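Side-chain contacts in putative cytochrome P450 YjiB (Bacillus subtilis subsp. subtilis, PDB 4RM4), which binds heme and probably acts as a monooxygenase, using molecular oxygen to place an oxygen atom on its substrates: residues F51-V56 with E321-R326; E278-R283 with I340-G345. All blocks are in the same frame, centred on the assembly; numbering follows the deposited sequence.

Contact 1. Residues F51-V56 with E321-R326; sequences FLYDDV and EAKFDR
The aliphatic part of K323 lies across one face of the Y53 ring, in a CH-pi contact. K323 CG stands 3.5 Å from the centroid of the Y53 ring, only 6° off the ring normal. The lysine chain bends at its second torsion (chi2 72°), which carries the later methylenes over the ring toward the phenol end, where K323 CE comes to 3.6 Å from Y53 CE2. A long, flexible lysine suits this exposed place, because its methylenes cover an aromatic face while its ammonium reaches water.

The aromatic pair is looser. The rings of Y53 and F324 are turned 88° against each other and meet obliquely, F324 CE1 lying 4.0 Å from Y53 CD1. K323 CG also sits above a face of the F324 ring, toward its rim, so one methylene serves both rings.

Polar links border this apolar patch. A water accepts from K323 NZ at 3.0 Å and donates to D54 OD1 at 3.2 Å, joining two opposite charges that do not touch. Y53 OH is hydrogen-bonded to P338 O and K57 NZ, and the D320 carboxylate accepts from both Y53 N and A322 N, tying the helix start to the loop. With an alanine in place of Y53, K323 would lose the face it lies on and P338 O its hydroxyl partner, and the K323 chain would probably be set free to turn.

The arrangement belongs to the cytochrome P450 fold: the start of helix 53-61, the B helix, packs on the loop following the short K' helix 314-317, where the meander region begins.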
ATOM      1  N   PHE A  51       6.030   6.921  17.862  1.00 14.60           N
ATOM      2  CA  PHE A  51       5.922   5.459  17.848  1.00 15.65           C
ATOM      3  C   PHE A  51       4.699   4.843  18.549  1.00 16.18           C
ATOM      4  O   PHE A  51       4.389   3.676  18.311  1.00 14.29           O
ATOM      5  CB  PHE A  51       7.194   4.825  18.441  1.00 18.38           C
ATOM      6  CG  PHE A  51       8.436   5.061  17.614  1.00 14.27           C
ATOM      7  CD1 PHE A  51       8.770   4.200  16.588  1.00 17.71           C
ATOM      8  CD2 PHE A  51       9.265   6.149  17.873  1.00 16.68           C
ATOM      9  CE1 PHE A  51       9.919   4.425  15.811  1.00 18.34           C
ATOM     10  CE2 PHE A  51      10.406   6.380  17.105  1.00 18.84           C
ATOM     11  CZ  PHE A  51      10.730   5.512  16.073  1.00 22.02           C
ATOM     12  N   LEU A  52       4.029   5.598  19.420  1.00 14.18           N
ATOM     13  CA  LEU A  52       2.885   5.053  20.160  1.00 16.58           C
ATOM     14  C   LEU A  52       1.585   5.195  19.382  1.00 15.47           C
ATOM     15  O   LEU A  52       1.379   6.178  18.678  1.00 17.53           O
ATOM     16  CB  LEU A  52       2.726   5.739  21.527  1.00 18.19           C
ATOM     17  CG  LEU A  52       3.788   5.535  22.613  1.00 16.92           C
ATOM     18  CD1 LEU A  52       3.463   6.362  23.844  1.00 24.26           C
ATOM     19  CD2 LEU A  52       3.909   4.062  22.992  1.00 17.81           C
ATOM     20  N   TYR A  53       0.701   4.218  19.523  1.00 17.01           N
ATOM     21  CA  TYR A  53      -0.574   4.251  18.797  1.00 18.05           C
ATOM     22  C   TYR A  53      -1.360   5.580  18.927  1.00 16.69           C
ATOM     23  O   TYR A  53      -1.761   6.170  17.927  1.00 15.90           O
ATOM     24  CB  TYR A  53      -1.446   3.063  19.213  1.00 14.77           C
ATOM     25  CG  TYR A  53      -2.754   2.958  18.466  1.00 21.45           C
ATOM     26  CD1 TYR A  53      -2.883   2.140  17.343  1.00 14.19           C
ATOM     27  CD2 TYR A  53      -3.862   3.681  18.886  1.00 21.22           C
ATOM     28  CE1 TYR A  53      -4.100   2.049  16.659  1.00 17.30           C
ATOM     29  CE2 TYR A  53      -5.055   3.609  18.216  1.00 21.90           C
ATOM     30  CZ  TYR A  53      -5.177   2.795  17.107  1.00 20.33           C
ATOM     31  OH  TYR A  53      -6.397   2.736  16.469  1.00 20.04           O
ATOM     32  N   ASP A  54      -1.616   6.051  20.144  1.00 18.46           N
ATOM     33  CA  ASP A  54      -2.381   7.294  20.273  1.00 20.06           C
ATOM     34  C   ASP A  54      -1.684   8.493  19.612  1.00 19.70           C
ATOM     35  O   ASP A  54      -2.323   9.328  18.963  1.00 19.72           O
ATOM     36  CB  ASP A  54      -2.708   7.594  21.746  1.00 22.50           C
ATOM     37  CG  ASP A  54      -3.653   6.569  22.356  1.00 36.34           C
ATOM     38  OD1 ASP A  54      -4.310   5.827  21.593  1.00 35.77           O
ATOM     39  OD2 ASP A  54      -3.742   6.510  23.599  1.00 47.35           O
ATOM     40  N   ASP A  55      -0.366   8.578  19.768  1.00 18.99           N
ATOM     41  CA  ASP A  55       0.388   9.673  19.179  1.00 17.27           C
ATOM     42  C   ASP A  55       0.386   9.585  17.652  1.00 17.65           C
ATOM     43  O   ASP A  55       0.103  10.575  16.961  1.00 18.85           O
ATOM     44  CB  ASP A  55       1.816   9.689  19.723  1.00 19.43           C
ATOM     45  CG  ASP A  55       1.861   9.951  21.217  1.00 20.55           C
ATOM     46  OD1 ASP A  55       0.870  10.501  21.728  1.00 24.77           O
ATOM     47  OD2 ASP A  55       2.879   9.618  21.865  1.00 21.43           O
ATOM     48  N   VAL A  56       0.692   8.403  17.135  1.00 14.61           N
ATOM     49  CA  VAL A  56       0.671   8.185  15.691  1.00 14.63           C
ATOM     50  C   VAL A  56      -0.696   8.518  15.097  1.00 16.88           C
ATOM     51  O   VAL A  56      -0.793   9.201  14.082  1.00 15.94           O
ATOM     52  CB  VAL A  56       1.040   6.731  15.317  1.00 16.07           C
ATOM     53  CG1 VAL A  56       0.689   6.463  13.845  1.00 16.13           C
ATOM     54  CG2 VAL A  56       2.514   6.470  15.569  1.00 16.86           C
ATOM     55  N   GLU A 321       1.242  -2.207  22.716  1.00 22.24           N
ATOM     56  CA  GLU A 321       0.599  -2.936  23.799  1.00 25.68           C
ATOM     57  C   GLU A 321      -0.523  -2.140  24.478  1.00 25.90           C
ATOM     58  O   GLU A 321      -1.433  -2.721  25.069  1.00 27.95           O
ATOM     59  CB  GLU A 321       1.663  -3.326  24.842  1.00 25.05           C
ATOM     60  CG  GLU A 321       2.850  -4.154  24.281  1.00 30.18           C
ATOM     61  CD  GLU A 321       3.945  -3.341  23.535  1.00 31.89           C
ATOM     62  OE1 GLU A 321       3.777  -2.135  23.248  1.00 29.73           O
ATOM     63  OE2 GLU A 321       5.001  -3.936  23.235  1.00 34.86           O
ATOM     64  N   ALA A 322      -0.446  -0.814  24.408  1.00 23.86           N
ATOM     65  CA  ALA A 322      -1.440   0.039  25.051  1.00 24.31           C
ATOM     66  C   ALA A 322      -2.779   0.025  24.326  1.00 24.28           C
ATOM     67  O   ALA A 322      -3.800   0.427  24.886  1.00 30.38           O
ATOM     68  CB  ALA A 322      -0.922   1.460  25.178  1.00 26.17           C
ATOM     69  N   LYS A 323      -2.778  -0.454  23.084  1.00 24.32           N
ATOM     70  CA  LYS A 323      -3.986  -0.454  22.282  1.00 18.06           C
ATOM     71  C   LYS A 323      -4.446  -1.862  21.891  1.00 25.52           C
ATOM     72  O   LYS A 323      -5.641  -2.098  21.687  1.00 24.99           O
ATOM     73  CB  LYS A 323      -3.776   0.398  21.018  1.00 19.58           C
ATOM     74  CG  LYS A 323      -4.993   0.427  20.099  1.00 18.73           C
ATOM     75  CD  LYS A 323      -6.125   1.243  20.687  1.00 17.29           C
ATOM     76  CE  LYS A 323      -7.328   1.228  19.770  1.00 19.55           C
ATOM     77  NZ  LYS A 323      -8.393   2.129  20.294  1.00 32.18           N
ATOM     78  N   PHE A 324      -3.489  -2.774  21.752  1.00 19.75           N
ATOM     79  CA  PHE A 324      -3.754  -4.151  21.341  1.00 21.79           C
ATOM     80  C   PHE A 324      -3.310  -5.157  22.380  1.00 24.12           C
ATOM     81  O   PHE A 324      -2.166  -5.135  22.832  1.00 24.10           O
ATOM     82  CB  PHE A 324      -3.004  -4.477  20.054  1.00 18.53           C
ATOM     83  CG  PHE A 324      -3.445  -3.662  18.869  1.00 18.98           C
ATOM     84  CD1 PHE A 324      -2.689  -2.586  18.437  1.00 19.37           C
ATOM     85  CD2 PHE A 324      -4.614  -3.973  18.192  1.00 19.22           C
ATOM     86  CE1 PHE A 324      -3.090  -1.841  17.350  1.00 17.41           C
ATOM     87  CE2 PHE A 324      -5.026  -3.225  17.095  1.00 15.53           C
ATOM     88  CZ  PHE A 324      -4.262  -2.164  16.675  1.00 19.49           C
ATOM     89  N   ASP A 325      -4.207  -6.071  22.718  1.00 23.85           N
ATOM     90  CA  ASP A 325      -3.859  -7.172  23.601  1.00 28.31           C
ATOM     91  C   ASP A 325      -2.915  -8.151  22.893  1.00 28.45           C
ATOM     92  O   ASP A 325      -3.127  -8.512  21.734  1.00 26.96           O
ATOM     93  CB  ASP A 325      -5.128  -7.882  24.071  1.00 29.15           C
ATOM     94  CG  ASP A 325      -4.882  -8.783  25.255  1.00 37.15           C
ATOM     95  OD1 ASP A 325      -5.385  -9.927  25.248  1.00 39.21           O
ATOM     96  OD2 ASP A 325      -4.187  -8.343  26.195  1.00 45.55           O
ATOM     97  N   ARG A 326      -1.871  -8.577  23.600  1.00 23.78           N
ATOM     98  CA  ARG A 326      -0.837  -9.456  23.033  1.00 26.76           C
ATOM     99  C   ARG A 326      -0.496  -9.153  21.574  1.00 25.66           C
ATOM    100  O   ARG A 326      -0.704  -9.984  20.690  1.00 20.61           O
ATOM    101  CB  ARG A 326      -1.185 -10.940  23.215  1.00 33.94           C
ATOM    102  CG  ARG A 326      -2.574 -11.345  22.771  1.00 36.89           C
ATOM    103  CD  ARG A 326      -2.883 -12.760  23.255  1.00 38.25           C
ATOM    104  NE  ARG A 326      -2.387 -12.978  24.613  1.00 42.73           N
ATOM    105  CZ  ARG A 326      -3.131 -12.861  25.710  1.00 40.57           C
ATOM    106  NH1 ARG A 326      -4.412 -12.534  25.615  1.00 46.97           N
ATOM    107  NH2 ARG A 326      -2.595 -13.076  26.905  1.00 44.24           N
TER
HETATM  108  O   HOH W   1      -7.371   4.885  21.076  1.00 42.78           O

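Contact 2. Residues E278-R283 with I340-G345; sequences EALRFR and IAFGHG. With HEM (protoporphyrin IX containing Fe), chain B.
On the helix that presses L280 against A341 and F342, E278 OE2 is gripped by three groups: R281 NH1, R334 NE and the backbone N of D331. R281 holds the carboxylate side-on with two nitrogens. Its NE reaches E278 OE1 at 2.9 Å, with a nearly straight N-H...O angle of 170°, while NH1 meets E278 OE2 from above the carboxylate plane, 49° out of it. This pair of hydrogen bonds, part of a salt bridge, fixes the rotation of the guanidinium.

Across the contact the side chains meet through hydrocarbon, with no hydrogen bond; A341 CB also rests 3.5 Å from L280 O. L280 CB packs on A341 CB at 3.8 Å, a short side chain letting the helix and turn approach closely. With CG anti to the carbonyl carbon (chi1 -76°), L280 sends both methyls to the F342 ring: CD1 lies 3.6 Å from F342 CE1, and CD2 sits over the ring face. F342 CE2 in turn approaches HEM C2B to 3.6 Å.

The backbone of the type I turn I340-G343 rests on the heme methyl, A341 O being 3.3 Å from HEM CMA. Glycine suits position 343, since a CB there would strike HEM CAA and the preceding carbonyl.

E278 and R281 form the ExxR motif of the P450 K helix, and F342 opens the heme-binding loop that leads to C349, the probable axial ligand. The chemistry implies a division of labour: buried charges lock the helix side, while hydrocarbon seats the turn against the porphyrin.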
ATOM      1  N   GLU A 278      -5.619  -8.806  10.133  1.00 15.69           N
ATOM      2  CA  GLU A 278      -4.497  -9.079  11.038  1.00 14.55           C
ATOM      3  C   GLU A 278      -3.144  -8.973  10.315  1.00 14.22           C
ATOM      4  O   GLU A 278      -2.145  -8.556  10.906  1.00 15.24           O
ATOM      5  CB  GLU A 278      -4.662 -10.441  11.712  1.00 17.31           C
ATOM      6  CG  GLU A 278      -3.618 -10.773  12.754  1.00 18.43           C
ATOM      7  CD  GLU A 278      -3.639  -9.855  13.961  1.00 14.94           C
ATOM      8  OE1 GLU A 278      -4.121  -8.697  13.849  1.00 15.04           O
ATOM      9  OE2 GLU A 278      -3.146 -10.288  15.040  1.00 15.29           O
ATOM     10  N   ALA A 279      -3.113  -9.308   9.029  1.00 10.80           N
ATOM     11  CA  ALA A 279      -1.879  -9.150   8.268  1.00 15.09           C
ATOM     12  C   ALA A 279      -1.557  -7.662   8.107  1.00 15.57           C
ATOM     13  O   ALA A 279      -0.396  -7.248   8.191  1.00 15.92           O
ATOM     14  CB  ALA A 279      -1.981  -9.846   6.914  1.00 17.06           C
ATOM     15  N   LEU A 280      -2.588  -6.855   7.883  1.00 15.70           N
ATOM     16  CA  LEU A 280      -2.409  -5.399   7.833  1.00 13.92           C
ATOM     17  C   LEU A 280      -1.875  -4.875   9.156  1.00 16.68           C
ATOM     18  O   LEU A 280      -0.983  -4.033   9.177  1.00 15.06           O
ATOM     19  CB  LEU A 280      -3.718  -4.693   7.484  1.00 16.37           C
ATOM     20  CG  LEU A 280      -4.067  -4.813   5.985  1.00 14.73           C
ATOM     21  CD1 LEU A 280      -5.568  -4.723   5.760  1.00 13.81           C
ATOM     22  CD2 LEU A 280      -3.308  -3.799   5.144  1.00 16.95           C
ATOM     23  N   ARG A 281      -2.428  -5.363  10.263  1.00 16.24           N
ATOM     24  CA  ARG A 281      -1.949  -4.909  11.562  1.00 13.05           C
ATOM     25  C   ARG A 281      -0.513  -5.354  11.783  1.00 16.52           C
ATOM     26  O   ARG A 281       0.348  -4.565  12.191  1.00 15.03           O
ATOM     27  CB  ARG A 281      -2.814  -5.435  12.720  1.00 15.38           C
ATOM     28  CG  ARG A 281      -2.334  -4.817  14.053  1.00 16.62           C
ATOM     29  CD  ARG A 281      -2.876  -5.537  15.292  1.00 14.12           C
ATOM     30  NE  ARG A 281      -2.422  -6.924  15.385  1.00 17.35           N
ATOM     31  CZ  ARG A 281      -1.330  -7.328  16.035  1.00 15.41           C
ATOM     32  NH1 ARG A 281      -1.028  -8.621  16.089  1.00 19.34           N
ATOM     33  NH2 ARG A 281      -0.561  -6.455  16.667  1.00 15.48           N
ATOM     34  N   PHE A 282      -0.259  -6.622  11.497  1.00 14.94           N
ATOM     35  CA  PHE A 282       0.990  -7.270  11.919  1.00 13.51           C
ATOM     36  C   PHE A 282       2.193  -6.881  11.063  1.00 14.45           C
ATOM     37  O   PHE A 282       3.300  -6.743  11.588  1.00 15.59           O
ATOM     38  CB  PHE A 282       0.815  -8.788  11.905  1.00 15.22           C
ATOM     39  CG  PHE A 282       1.775  -9.529  12.801  1.00 15.85           C
ATOM     40  CD1 PHE A 282       1.797  -9.300  14.164  1.00 15.15           C
ATOM     41  CD2 PHE A 282       2.630 -10.483  12.275  1.00 18.97           C
ATOM     42  CE1 PHE A 282       2.672 -10.010  14.987  1.00 19.33           C
ATOM     43  CE2 PHE A 282       3.499 -11.196  13.093  1.00 23.79           C
ATOM     44  CZ  PHE A 282       3.523 -10.951  14.442  1.00 18.36           C
ATOM     45  N   ARG A 283       1.973  -6.721   9.758  1.00 11.71           N
ATOM     46  CA  ARG A 283       3.045  -6.415   8.808  1.00 13.11           C
ATOM     47  C   ARG A 283       2.621  -5.413   7.727  1.00 15.33           C
ATOM     48  O   ARG A 283       2.638  -5.714   6.534  1.00 16.62           O
ATOM     49  CB  ARG A 283       3.608  -7.698   8.172  1.00 16.18           C
ATOM     50  CG  ARG A 283       4.543  -8.482   9.116  1.00 16.17           C
ATOM     51  CD  ARG A 283       5.167  -9.724   8.455  1.00 15.62           C
ATOM     52  NE  ARG A 283       6.287 -10.262   9.243  1.00 19.93           N
ATOM     53  CZ  ARG A 283       6.240 -11.380   9.969  1.00 21.74           C
ATOM     54  NH1 ARG A 283       5.131 -12.106  10.019  1.00 17.02           N
ATOM     55  NH2 ARG A 283       7.315 -11.776  10.653  1.00 17.66           N
ATOM     56  N   ILE A 340      -3.982   0.890  11.965  1.00 16.36           N
ATOM     57  CA  ILE A 340      -3.971   2.056  11.107  1.00 21.54           C
ATOM     58  C   ILE A 340      -3.096   1.836   9.876  1.00 18.85           C
ATOM     59  O   ILE A 340      -2.443   2.740   9.394  1.00 14.72           O
ATOM     60  CB  ILE A 340      -3.652   3.341  11.884  1.00 22.26           C
ATOM     61  CG1 ILE A 340      -2.573   3.111  12.941  1.00 21.46           C
ATOM     62  CG2 ILE A 340      -4.902   3.815  12.618  1.00 25.27           C
ATOM     63  CD1 ILE A 340      -2.417   4.310  13.866  1.00 21.59           C
ATOM     64  N   ALA A 341      -3.140   0.623   9.337  1.00 15.12           N
ATOM     65  CA  ALA A 341      -2.323   0.317   8.168  1.00 15.20           C
ATOM     66  C   ALA A 341      -2.716   1.159   6.961  1.00 15.60           C
ATOM     67  O   ALA A 341      -1.880   1.433   6.097  1.00 12.50           O
ATOM     68  CB  ALA A 341      -2.414  -1.145   7.834  1.00 16.51           C
ATOM     69  N   PHE A 342      -3.984   1.576   6.910  1.00 12.52           N
ATOM     70  CA  PHE A 342      -4.499   2.352   5.781  1.00 14.82           C
ATOM     71  C   PHE A 342      -4.576   3.844   6.135  1.00 13.70           C
ATOM     72  O   PHE A 342      -5.164   4.648   5.396  1.00 14.53           O
ATOM     73  CB  PHE A 342      -5.904   1.858   5.403  1.00 12.50           C
ATOM     74  CG  PHE A 342      -5.929   0.543   4.665  1.00 13.96           C
ATOM     75  CD1 PHE A 342      -6.777  -0.474   5.072  1.00 14.89           C
ATOM     76  CD2 PHE A 342      -5.151   0.340   3.541  1.00 12.84           C
ATOM     77  CE1 PHE A 342      -6.846  -1.663   4.371  1.00 15.71           C
ATOM     78  CE2 PHE A 342      -5.204  -0.856   2.833  1.00 15.73           C
ATOM     79  CZ  PHE A 342      -6.052  -1.862   3.252  1.00 14.37           C
ATOM     80  N   GLY A 343      -3.995   4.212   7.270  1.00 14.76           N
ATOM     81  CA  GLY A 343      -4.095   5.584   7.753  1.00 14.24           C
ATOM     82  C   GLY A 343      -5.348   5.835   8.584  1.00 14.47           C
ATOM     83  O   GLY A 343      -5.945   4.902   9.156  1.00 14.64           O
ATOM     84  N   HIS A 344      -5.732   7.109   8.656  1.00 15.05           N
ATOM     85  CA  HIS A 344      -6.817   7.558   9.509  1.00 13.81           C
ATOM     86  C   HIS A 344      -7.197   8.978   9.157  1.00 17.36           C
ATOM     87  O   HIS A 344      -6.331   9.849   9.082  1.00 16.11           O
ATOM     88  CB  HIS A 344      -6.351   7.539  10.979  1.00 13.57           C
ATOM     89  CG  HIS A 344      -7.314   8.196  11.916  1.00 15.44           C
ATOM     90  ND1 HIS A 344      -8.646   7.851  11.970  1.00 15.06           N
ATOM     91  CD2 HIS A 344      -7.141   9.180  12.832  1.00 18.03           C
ATOM     92  CE1 HIS A 344      -9.254   8.585  12.888  1.00 23.50           C
ATOM     93  NE2 HIS A 344      -8.362   9.399  13.427  1.00 22.46           N
ATOM     94  N   GLY A 345      -8.486   9.236   8.957  1.00 15.83           N
ATOM     95  CA  GLY A 345      -8.924  10.596   8.676  1.00 15.86           C
ATOM     96  C   GLY A 345      -9.154  10.867   7.199  1.00 17.24           C
ATOM     97  O   GLY A 345      -9.505   9.953   6.434  1.00 14.49           O
TER
HETATM   98  CHA HEM B 401      -3.565   6.618   0.954  1.00 13.97           C
HETATM   99  CHB HEM B 401      -1.780   2.445   2.626  1.00 12.70           C
HETATM  100  CHC HEM B 401      -3.242   0.177  -1.434  1.00 12.72           C
HETATM  101  CHD HEM B 401      -4.571   4.437  -3.321  1.00 14.60           C
HETATM  102  C1A HEM B 401      -2.989   5.681   1.786  1.00 15.73           C
HETATM  103  C2A HEM B 401      -2.553   5.893   3.152  1.00 14.99           C
HETATM  104  C3A HEM B 401      -2.061   4.742   3.615  1.00 14.61           C
HETATM  105  C4A HEM B 401      -2.179   3.755   2.568  1.00 12.19           C
HETATM  106  CMA HEM B 401      -1.465   4.489   5.028  1.00 14.35           C
HETATM  107  CAA HEM B 401      -2.649   7.217   3.952  1.00 15.35           C
HETATM  108  CBA HEM B 401      -1.521   8.157   3.570  1.00 14.92           C
HETATM  109  CGA HEM B 401      -1.417   9.320   4.531  1.00 17.03           C
HETATM  110  O1A HEM B 401      -0.461  10.117   4.351  1.00 17.48           O
HETATM  111  O2A HEM B 401      -2.263   9.444   5.453  1.00 14.94           O
HETATM  112  C1B HEM B 401      -2.061   1.487   1.683  1.00 13.19           C
HETATM  113  C2B HEM B 401      -1.863   0.061   1.860  1.00 11.63           C
HETATM  114  C3B HEM B 401      -2.248  -0.554   0.733  1.00 11.00           C
HETATM  115  C4B HEM B 401      -2.731   0.446  -0.190  1.00 14.32           C
HETATM  116  CMB HEM B 401      -1.288  -0.585   3.139  1.00 14.46           C
HETATM  117  CAB HEM B 401      -2.276  -2.061   0.391  1.00 14.12           C
HETATM  118  CBB HEM B 401      -2.257  -2.978   1.360  1.00 20.59           C
HETATM  119  C1C HEM B 401      -3.757   1.124  -2.279  1.00 16.31           C
HETATM  120  C2C HEM B 401      -4.368   0.879  -3.571  1.00 13.19           C
HETATM  121  C3C HEM B 401      -4.731   2.064  -4.077  1.00 14.14           C
HETATM  122  C4C HEM B 401      -4.367   3.085  -3.135  1.00 13.03           C
HETATM  123  CMC HEM B 401      -4.544  -0.530  -4.178  1.00 13.85           C
HETATM  124  CAC HEM B 401      -5.412   2.410  -5.424  1.00 15.02           C
HETATM  125  CBC HEM B 401      -5.537   1.557  -6.446  1.00 17.83           C
HETATM  126  C1D HEM B 401      -4.402   5.416  -2.368  1.00 15.43           C
HETATM  127  C2D HEM B 401      -4.658   6.809  -2.597  1.00 16.53           C
HETATM  128  C3D HEM B 401      -4.349   7.503  -1.265  1.00 13.16           C
HETATM  129  C4D HEM B 401      -3.938   6.446  -0.363  1.00 15.66           C
HETATM  130  CMD HEM B 401      -5.150   7.446  -3.911  1.00 14.74           C
HETATM  131  CAD HEM B 401      -4.472   9.016  -0.961  1.00 13.68           C
HETATM  132  CBD HEM B 401      -5.874   9.267  -0.400  1.00 16.67           C
HETATM  133  CGD HEM B 401      -6.013  10.713   0.017  1.00 16.03           C
HETATM  134  O1D HEM B 401      -7.176  11.165   0.203  1.00 15.71           O
HETATM  135  O2D HEM B 401      -4.962  11.394   0.130  1.00 16.99           O
HETATM  136  NA  HEM B 401      -2.734   4.361   1.466  1.00 12.22           N
HETATM  137  NB  HEM B 401      -2.584   1.675   0.413  1.00 15.68           N
HETATM  138  NC  HEM B 401      -3.766   2.485  -2.040  1.00 18.81           N
HETATM  139  ND  HEM B 401      -3.994   5.240  -1.058  1.00 13.15           N
HETATM  140 FE   HEM B 401      -3.408   3.426  -0.235  1.00 16.37          FE
HETATM  141  O   HOH W   2      -1.063   3.766  -0.812  1.00 24.37           O

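How the contacts relate
Contact 1 lies toward the outside of the molecule, its centre about 21 Å from that of the chain; its two rings are buried and only K323 is exposed, with a water at its ammonium. Contact 2, about 10 Å from that centre, has all its touching residues buried and joins its segments by hydrocarbon beside the heme. The two adjoin: I340 CD1 packs on V56 CG1 at 3.8 Å, bringing the turn that leads into the heme-binding loop against helix 53-61, and F324 makes a cation-pi contact with R281. R334 ties them further, bonding the carbonyls of D325 and R326 as well as E278. The meander thus connects the outer helix to the K helix and heme-binding loop.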